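Local coordinates for putative phosphinothricin acetyltransferase YwnH (Bacillus subtilis, PDB 1VHS), which probably confers resistance to phosphinothricin by transferring an acetyl group from acetyl-CoA to it, as a member of the GNAT acetyltransferase family, at residues A[74-77]-A[78-81]. Sequence-based numbering, arbitrary orientation.
Sequences YGRP and AYNK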
ATOM      1  N   TYR A  74       8.154   5.409 -11.867  1.00 34.14           N
ATOM      2  CA  TYR A  74       9.428   6.002 -12.247  1.00 40.18           C
ATOM      3  C   TYR A  74       9.202   7.455 -12.648  1.00 41.17           C
ATOM      4  O   TYR A  74       8.306   7.756 -13.442  1.00 40.82           O
ATOM      5  CB  TYR A  74      10.047   5.235 -13.419  1.00 42.36           C
ATOM      6  CG  TYR A  74      11.486   5.614 -13.698  1.00 47.19           C
ATOM      7  CD1 TYR A  74      12.494   5.317 -12.781  1.00 49.61           C
ATOM      8  CD2 TYR A  74      11.838   6.281 -14.870  1.00 49.94           C
ATOM      9  CE1 TYR A  74      13.819   5.676 -13.023  1.00 50.67           C
ATOM     10  CE2 TYR A  74      13.160   6.646 -15.123  1.00 53.06           C
ATOM     11  CZ  TYR A  74      14.144   6.340 -14.194  1.00 53.21           C
ATOM     12  OH  TYR A  74      15.451   6.702 -14.434  1.00 55.90           O
ATOM     13  N   GLY A  75      10.017   8.348 -12.094  1.00 43.41           N
ATOM     14  CA  GLY A  75       9.897   9.763 -12.395  1.00 45.03           C
ATOM     15  C   GLY A  75      10.251  10.105 -13.830  1.00 45.87           C
ATOM     16  O   GLY A  75      11.185  10.861 -14.089  1.00 46.68           O
ATOM     17  N   ARG A  76       9.492   9.546 -14.762  1.00 46.46           N
ATOM     18  CA  ARG A  76       9.699   9.779 -16.182  1.00 46.45           C
ATOM     19  C   ARG A  76       8.325   9.815 -16.835  1.00 44.99           C
ATOM     20  O   ARG A  76       7.465   8.986 -16.537  1.00 44.63           O
ATOM     21  CB  ARG A  76      10.545   8.650 -16.780  1.00 50.31           C
ATOM     22  CG  ARG A  76      10.733   8.711 -18.286  1.00 53.40           C
ATOM     23  CD  ARG A  76      11.523   7.500 -18.769  1.00 58.04           C
ATOM     24  NE  ARG A  76      11.507   7.360 -20.223  1.00 59.86           N
ATOM     25  CZ  ARG A  76      12.072   6.353 -20.882  1.00 61.21           C
ATOM     26  NH1 ARG A  76      12.702   5.393 -20.217  1.00 63.63           N
ATOM     27  NH2 ARG A  76      12.004   6.301 -22.204  1.00 60.89           N
ATOM     28  N   PRO A  77       8.095  10.789 -17.727  1.00 41.52           N
ATOM     29  CA  PRO A  77       6.814  10.932 -18.421  1.00 39.10           C
ATOM     30  C   PRO A  77       6.307   9.643 -19.060  1.00 34.25           C
ATOM     31  O   PRO A  77       5.110   9.370 -19.049  1.00 34.05           O
ATOM     32  CB  PRO A  77       7.107  12.016 -19.453  1.00 40.35           C
ATOM     33  CG  PRO A  77       8.087  12.882 -18.732  1.00 39.33           C
ATOM     34  CD  PRO A  77       9.022  11.867 -18.120  1.00 40.82           C
ATOM     35  N   ALA A  78       7.220   8.851 -19.613  1.00 32.57           N
ATOM     36  CA  ALA A  78       6.847   7.598 -20.260  1.00 30.26           C
ATOM     37  C   ALA A  78       6.045   6.698 -19.323  1.00 24.84           C
ATOM     38  O   ALA A  78       5.226   5.902 -19.777  1.00 25.49           O
ATOM     39  CB  ALA A  78       8.091   6.863 -20.745  1.00 32.21           C
ATOM     40  N   TYR A  79       6.282   6.828 -18.019  1.00 22.44           N
ATOM     41  CA  TYR A  79       5.568   6.006 -17.043  1.00 24.10           C
ATOM     42  C   TYR A  79       4.448   6.735 -16.297  1.00 23.58           C
ATOM     43  O   TYR A  79       3.940   6.226 -15.301  1.00 21.42           O
ATOM     44  CB  TYR A  79       6.552   5.424 -16.023  1.00 23.71           C
ATOM     45  CG  TYR A  79       7.656   4.601 -16.647  1.00 25.47           C
ATOM     46  CD1 TYR A  79       8.850   5.195 -17.058  1.00 28.23           C
ATOM     47  CD2 TYR A  79       7.499   3.231 -16.843  1.00 24.21           C
ATOM     48  CE1 TYR A  79       9.867   4.434 -17.652  1.00 32.50           C
ATOM     49  CE2 TYR A  79       8.501   2.465 -17.432  1.00 29.73           C
ATOM     50  CZ  TYR A  79       9.681   3.070 -17.834  1.00 31.33           C
ATOM     51  OH  TYR A  79      10.672   2.303 -18.412  1.00 31.70           O
ATOM     52  N   ASN A  80       4.058   7.910 -16.784  1.00 24.04           N
ATOM     53  CA  ASN A  80       3.003   8.706 -16.146  1.00 26.53           C
ATOM     54  C   ASN A  80       1.677   8.010 -15.844  1.00 22.50           C
ATOM     55  O   ASN A  80       0.971   8.410 -14.922  1.00 25.25           O
ATOM     56  CB  ASN A  80       2.690   9.954 -16.980  1.00 31.11           C
ATOM     57  CG  ASN A  80       3.789  10.983 -16.922  1.00 35.54           C
ATOM     58  OD1 ASN A  80       4.526  11.065 -15.940  1.00 38.86           O
ATOM     59  ND2 ASN A  80       3.896  11.792 -17.970  1.00 40.74           N
ATOM     60  N   LYS A  81       1.319   6.999 -16.624  1.00 19.31           N
ATOM     61  CA  LYS A  81       0.062   6.293 -16.413  1.00 19.71           C
ATOM     62  C   LYS A  81       0.228   5.002 -15.628  1.00 17.04           C
ATOM     63  O   LYS A  81      -0.701   4.203 -15.530  1.00 17.37           O
ATOM     64  CB  LYS A  81      -0.604   5.998 -17.757  1.00 22.63           C
ATOM     65  CG  LYS A  81      -1.312   7.202 -18.357  1.00 34.62           C
ATOM     66  CD  LYS A  81      -1.819   6.923 -19.760  1.00 40.10           C
ATOM     67  CE  LYS A  81      -0.689   7.015 -20.765  1.00 46.91           C
ATOM     68  NZ  LYS A  81      -0.086   8.380 -20.772  1.00 49.40           N
TER
HETATM   69  O   HOH W   1       5.241   6.332 -12.536  1.00 28.76           O
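A compact turn of the loop joining strands 64-72 and 82-89 brings Tyr-74 and Arg-76 against Tyr-79, starting with an inverse gamma turn centred on Gly-75, where Arg-76 N hydrogen-bonds to Tyr-74 O, and running on into a short 3-10 turn at Pro-77 and Ala-78. Two successive i to i+3 backbone hydrogen bonds shape the latter: Tyr-79 N to Arg-76 O at 2.9 Å, and Asn-80 N to Pro-77 O, the straighter of the two at 165°.

The two tyrosines meet as an offset edge-to-face (T-shaped) pair, the CD2 edge of the Tyr-74 ring directed at the face of Tyr-79, with planes at 79° and centroids 5.7 Å apart. Next to that edge, over the same face, Tyr-74 CB makes an off-centre CH-pi contact, 4.3 Å from the centroid of the Tyr-79 ring. With CG anti to its carbonyl carbon (chi1 -57°), Tyr-79 turns its ring back toward Tyr-74 and Arg-76. The extended Arg-76 chain crosses the edge of the Tyr-79 ring at a slant, its CB and CD near the ring plane on the CD1/CE1 side and CD 3.7 Å from Tyr-79 CE1. The guanidinium is steeply inclined to that ring, and the arginine also passes Ala-78, whose CB lies 3.5 Å from Arg-76 NE. The Asn-80 side-chain amide folds back against the Pro-77 backbone, ND2 3.1 Å from Pro-77 CA.

A water joins the two limbs of the loop, accepting from Tyr-74 N and lying 3.1 Å from Tyr-79 O, to which it can donate. Outside the turn, Phe-73 meets the Tyr-79 ring, and Asn-80 O receives a weak hydrogen bond from Arg-52. The whole arrangement is surface packing away from the predicted acetyl-CoA site, in the loop of the beta-hairpin made by the neighbouring antiparallel strands 64-72 and 82-89; at its exit, Lys-81 forms backbone hydrogen bonds with Arg-116 and Ser-117, beside the start of strand 117-123.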